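Local structure of heat shock protein, putative (Plasmodium falciparum, 1Y6Z) at residues Ile194-Ser208 and Thr247-Val259. The protein is probably an ATP-dependent chaperone of the heat shock protein 90 family, binding unfolded proteins, and is represented here by its middle domain. Sequence-based numbering, arbitrary orientation.
Sequences IENMKEDQKCIYYIS and TVNKYKGYEVLDV
Ile204 and Tyr206 bond through both N-H and C=O to Glu255, Leu257 and Val259, on and flanking strand 256-258, pairing two parallel strands. Ile204 N donates to Glu255 O (3.0 Å, 176° at the hydrogen), and Leu257 N returns to Ile204 O (2.7 Å). Two residues on, Tyr206 N donates to Leu257 O and Val259 N to Tyr206 O. Strand 231-234 flanks 204-208 on its other edge, completing a three-stranded parallel sheet. A water continues the pairing before the strands, from Lys202 O to Glu255 N; after them another joins Ser208 N to Asp258 OD2, which also accepts from Asn260 N.

On the sheet face carrying Ile204, Tyr206 and Val256, the Tyr206 ring swings across Val256 to lie against Asp258, whose CA sits over the ring face toward its rim, a CH-pi contact 4.0 Å from the centroid. With chi1 at 77°, CG lies between the backbone N and carbonyl carbon, which turns the ring toward the neighbouring strand. Thr247 OG1 lies at the ring edge near CE2, and a water links that oxygen to Tyr206 OH. Helix 237-249, the beta-alpha-beta crossover from strand 231-234 to strand 256-258, covers this face through Leu243 and Leu246. On the opposite face Leu257 CD2 touches both Cys203 SG (3.5 Å) and Tyr205 CE2; the Tyr205 and Leu257 side chains run alongside, pointing the same way.

Before the strands, Ile194 lays CG1 over one face of the Tyr254 ring, while its CD1 touches the edge of Tyr251 at CE2 (3.6 Å). Met197 SD approaches Tyr254 obliquely, 4.4 Å from the centroid, in a Met-aromatic contact. Ile204 CD1 meets Tyr254 CB, connecting this cluster to the sheet. Asp191 OD2, on helix 190-195, is hydrogen-bonded to Tyr251 OH and salt-bridged to Lys252 NZ. Backbone bonds thus set the strand register, while aromatic, aliphatic and polar contacts tie helix 190-195 to the type I' turn 251-254.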
# COMPACT_ATOMS: atom_id res chain seq x y z
N ILE B 194 3.71 -15.30 10.88
CA ILE B 194 4.28 -15.92 9.68
C ILE B 194 5.81 -16.04 9.80
O ILE B 194 6.37 -17.10 9.51
CB ILE B 194 3.90 -15.16 8.39
CG1 ILE B 194 2.42 -15.40 8.06
CG2 ILE B 194 4.82 -15.60 7.21
CD1 ILE B 194 1.83 -14.50 6.98
N GLU B 195 6.46 -14.95 10.24
CA GLU B 195 7.90 -14.84 10.53
C GLU B 195 8.41 -15.94 11.46
O GLU B 195 9.51 -16.47 11.28
CB GLU B 195 8.17 -13.43 11.12
CG GLU B 195 9.14 -13.33 12.32
CD GLU B 195 9.07 -11.98 13.12
OE1 GLU B 195 9.26 -12.01 14.35
OE2 GLU B 195 8.86 -10.88 12.54
N ASN B 196 7.57 -16.28 12.43
CA ASN B 196 7.93 -17.21 13.49
C ASN B 196 7.55 -18.66 13.20
O ASN B 196 7.71 -19.49 14.06
CB ASN B 196 7.33 -16.74 14.82
CG ASN B 196 8.13 -15.64 15.46
OD1 ASN B 196 9.35 -15.78 15.62
ND2 ASN B 196 7.46 -14.53 15.81
N MET B 197 7.07 -18.95 12.00
CA MET B 197 6.59 -20.30 11.65
C MET B 197 7.75 -21.30 11.62
O MET B 197 8.84 -20.99 11.17
CB MET B 197 5.85 -20.34 10.31
CG MET B 197 4.45 -19.62 10.25
SD MET B 197 3.60 -19.66 8.68
CE MET B 197 2.98 -21.32 8.60
N LYS B 198 7.51 -22.49 12.13
CA LYS B 198 8.51 -23.55 12.04
C LYS B 198 8.76 -24.01 10.59
O LYS B 198 8.03 -23.64 9.65
CB LYS B 198 8.12 -24.72 12.95
CG LYS B 198 7.99 -24.37 14.41
CD LYS B 198 9.31 -23.86 15.00
CE LYS B 198 9.40 -24.11 16.51
NZ LYS B 198 8.62 -23.12 17.33
N GLU B 199 9.79 -24.83 10.43
CA GLU B 199 10.36 -25.15 9.13
C GLU B 199 9.37 -25.72 8.14
O GLU B 199 9.28 -25.23 6.99
CB GLU B 199 11.56 -26.09 9.30
CG GLU B 199 12.66 -25.43 10.13
CD GLU B 199 14.01 -25.42 9.43
OE1 GLU B 199 14.55 -26.53 9.18
OE2 GLU B 199 14.54 -24.30 9.16
N ASP B 200 8.66 -26.76 8.58
CA ASP B 200 7.66 -27.48 7.79
C ASP B 200 6.23 -27.10 8.19
O ASP B 200 5.28 -27.79 7.80
CB ASP B 200 7.85 -29.00 7.98
CG ASP B 200 9.31 -29.44 7.82
OD1 ASP B 200 10.05 -28.83 7.01
OD2 ASP B 200 9.72 -30.39 8.54
N GLN B 201 6.08 -26.02 8.97
CA GLN B 201 4.74 -25.48 9.31
C GLN B 201 4.24 -24.76 8.11
O GLN B 201 4.93 -23.88 7.60
CB GLN B 201 4.78 -24.49 10.48
CG GLN B 201 3.35 -23.98 10.86
CD GLN B 201 3.35 -22.99 12.02
OE1 GLN B 201 4.36 -22.76 12.64
NE2 GLN B 201 2.19 -22.39 12.28
N LYS B 202 3.05 -25.13 7.65
CA LYS B 202 2.49 -24.54 6.43
C LYS B 202 1.29 -23.62 6.69
O LYS B 202 0.91 -22.84 5.82
CB LYS B 202 2.12 -25.64 5.40
CG LYS B 202 0.95 -26.58 5.78
CD LYS B 202 1.44 -27.82 6.59
CE LYS B 202 0.35 -28.87 6.89
NZ LYS B 202 -0.87 -28.34 7.61
N CYS B 203 0.72 -23.70 7.89
CA CYS B 203 -0.61 -23.10 8.17
C CYS B 203 -0.53 -22.15 9.33
O CYS B 203 0.33 -22.31 10.19
CB CYS B 203 -1.61 -24.18 8.62
SG CYS B 203 -2.22 -25.24 7.35
N ILE B 204 -1.49 -21.21 9.38
CA ILE B 204 -1.63 -20.36 10.56
C ILE B 204 -2.76 -20.99 11.32
O ILE B 204 -3.84 -21.20 10.75
CB ILE B 204 -2.03 -18.88 10.14
CG1 ILE B 204 -0.95 -18.23 9.27
CG2 ILE B 204 -2.31 -18.01 11.36
CD1 ILE B 204 -1.50 -17.04 8.47
N TYR B 205 -2.55 -21.28 12.60
CA TYR B 205 -3.60 -21.93 13.40
C TYR B 205 -4.23 -20.95 14.33
O TYR B 205 -3.56 -20.06 14.79
CB TYR B 205 -3.04 -23.11 14.20
CG TYR B 205 -2.51 -24.20 13.30
CD1 TYR B 205 -1.16 -24.21 12.88
CD2 TYR B 205 -3.37 -25.19 12.82
CE1 TYR B 205 -0.68 -25.21 12.01
CE2 TYR B 205 -2.91 -26.19 11.97
CZ TYR B 205 -1.57 -26.20 11.58
OH TYR B 205 -1.17 -27.20 10.72
N TYR B 206 -5.52 -21.13 14.61
CA TYR B 206 -6.16 -20.45 15.73
C TYR B 206 -7.12 -21.34 16.51
O TYR B 206 -7.52 -22.38 16.03
CB TYR B 206 -6.88 -19.18 15.24
CG TYR B 206 -8.19 -19.41 14.55
CD1 TYR B 206 -9.39 -19.34 15.26
CD2 TYR B 206 -8.24 -19.65 13.18
CE1 TYR B 206 -10.60 -19.52 14.62
CE2 TYR B 206 -9.46 -19.85 12.54
CZ TYR B 206 -10.62 -19.78 13.28
OH TYR B 206 -11.83 -19.96 12.66
N ILE B 207 -7.50 -20.89 17.70
CA ILE B 207 -8.42 -21.67 18.58
C ILE B 207 -9.40 -20.79 19.37
O ILE B 207 -8.98 -19.93 20.16
CB ILE B 207 -7.64 -22.60 19.55
CG1 ILE B 207 -8.60 -23.46 20.39
CG2 ILE B 207 -6.66 -21.83 20.48
CD1 ILE B 207 -7.96 -24.75 20.91
N SER B 208 -10.71 -21.04 19.18
CA SER B 208 -11.74 -20.44 20.05
C SER B 208 -11.39 -20.60 21.53
O SER B 208 -11.27 -21.73 22.06
CB SER B 208 -13.12 -21.04 19.76
OG SER B 208 -13.55 -20.75 18.43
N THR B 247 -9.85 -17.85 6.67
CA THR B 247 -10.01 -19.31 6.49
C THR B 247 -10.55 -19.65 5.10
O THR B 247 -10.39 -20.78 4.66
CB THR B 247 -10.94 -19.89 7.60
OG1 THR B 247 -10.17 -20.29 8.73
CG2 THR B 247 -11.78 -21.03 7.13
N VAL B 248 -11.18 -18.68 4.42
CA VAL B 248 -11.73 -18.90 3.07
C VAL B 248 -10.93 -18.30 1.90
O VAL B 248 -10.76 -18.98 0.90
CB VAL B 248 -13.31 -18.73 2.96
CG1 VAL B 248 -13.96 -18.17 4.26
CG2 VAL B 248 -13.74 -17.96 1.69
N ASN B 249 -10.42 -17.08 1.97
CA ASN B 249 -9.47 -16.70 0.87
C ASN B 249 -8.03 -16.53 1.30
O ASN B 249 -7.23 -15.91 0.58
CB ASN B 249 -9.93 -15.54 -0.02
CG ASN B 249 -10.35 -15.99 -1.44
OD1 ASN B 249 -11.06 -17.00 -1.61
ND2 ASN B 249 -9.94 -15.22 -2.46
N LYS B 250 -7.72 -17.11 2.46
CA LYS B 250 -6.34 -17.24 2.95
C LYS B 250 -5.81 -15.90 3.46
O LYS B 250 -6.51 -14.88 3.44
CB LYS B 250 -5.41 -17.79 1.84
CG LYS B 250 -5.75 -19.22 1.30
CD LYS B 250 -4.71 -19.61 0.25
CE LYS B 250 -4.55 -21.11 0.10
NZ LYS B 250 -3.13 -21.47 -0.22
N TYR B 251 -4.57 -15.92 3.92
CA TYR B 251 -3.86 -14.70 4.26
C TYR B 251 -2.49 -14.77 3.66
O TYR B 251 -1.64 -15.54 4.13
CB TYR B 251 -3.76 -14.46 5.77
CG TYR B 251 -2.94 -13.21 6.09
CD1 TYR B 251 -3.46 -11.91 5.84
CD2 TYR B 251 -1.65 -13.30 6.60
CE1 TYR B 251 -2.69 -10.78 6.11
CE2 TYR B 251 -0.88 -12.16 6.87
CZ TYR B 251 -1.43 -10.90 6.60
OH TYR B 251 -0.73 -9.79 6.87
N LYS B 252 -2.28 -13.96 2.63
CA LYS B 252 -1.01 -13.87 1.93
C LYS B 252 -0.58 -15.29 1.52
O LYS B 252 0.57 -15.64 1.63
CB LYS B 252 0.08 -13.14 2.74
CG LYS B 252 -0.18 -11.63 3.01
CD LYS B 252 1.03 -10.88 3.60
CE LYS B 252 0.65 -9.42 3.91
NZ LYS B 252 1.56 -8.73 4.89
N GLY B 253 -1.56 -16.08 1.10
CA GLY B 253 -1.35 -17.42 0.52
C GLY B 253 -1.37 -18.56 1.54
O GLY B 253 -1.27 -19.72 1.15
N TYR B 254 -1.48 -18.21 2.83
CA TYR B 254 -1.55 -19.17 3.95
C TYR B 254 -2.97 -19.52 4.31
O TYR B 254 -3.83 -18.66 4.40
CB TYR B 254 -0.88 -18.60 5.20
CG TYR B 254 0.59 -18.42 5.02
CD1 TYR B 254 1.11 -17.20 4.64
CD2 TYR B 254 1.46 -19.50 5.18
CE1 TYR B 254 2.49 -17.04 4.45
CE2 TYR B 254 2.82 -19.35 5.01
CZ TYR B 254 3.33 -18.12 4.64
OH TYR B 254 4.69 -17.99 4.47
N GLU B 255 -3.21 -20.81 4.52
CA GLU B 255 -4.47 -21.24 5.04
C GLU B 255 -4.49 -20.93 6.53
O GLU B 255 -3.44 -20.92 7.16
CB GLU B 255 -4.66 -22.73 4.74
CG GLU B 255 -5.27 -22.92 3.38
CD GLU B 255 -5.09 -24.31 2.86
OE1 GLU B 255 -4.60 -24.43 1.71
OE2 GLU B 255 -5.43 -25.27 3.61
N VAL B 256 -5.67 -20.64 7.07
CA VAL B 256 -5.80 -20.28 8.47
C VAL B 256 -6.76 -21.25 9.16
O VAL B 256 -7.98 -21.18 8.97
CB VAL B 256 -6.34 -18.83 8.60
CG1 VAL B 256 -6.67 -18.53 10.04
CG2 VAL B 256 -5.32 -17.83 8.01
N LEU B 257 -6.23 -22.15 9.95
CA LEU B 257 -7.04 -23.27 10.40
C LEU B 257 -7.51 -23.13 11.83
O LEU B 257 -6.74 -22.78 12.73
CB LEU B 257 -6.21 -24.55 10.24
CG LEU B 257 -6.29 -25.31 8.91
CD1 LEU B 257 -6.35 -24.46 7.63
CD2 LEU B 257 -5.15 -26.31 8.86
N ASP B 258 -8.80 -23.39 12.03
CA ASP B 258 -9.33 -23.54 13.36
C ASP B 258 -8.74 -24.88 13.83
O ASP B 258 -8.72 -25.83 13.04
CB ASP B 258 -10.88 -23.62 13.32
CG ASP B 258 -11.52 -23.56 14.71
OD1 ASP B 258 -12.69 -23.16 14.81
OD2 ASP B 258 -10.87 -23.93 15.71
N VAL B 259 -8.26 -24.93 15.07
CA VAL B 259 -7.66 -26.14 15.68
C VAL B 259 -8.71 -27.27 15.81
O VAL B 259 -8.36 -28.42 16.11
CB VAL B 259 -7.04 -25.80 17.07
CG1 VAL B 259 -6.92 -27.02 17.98
CG2 VAL B 259 -5.68 -25.13 16.89
O HOH W 1 -0.95 -22.74 4.02
O HOH W 2 -12.34 -21.22 10.33
O HOH W 3 -11.40 -23.42 18.29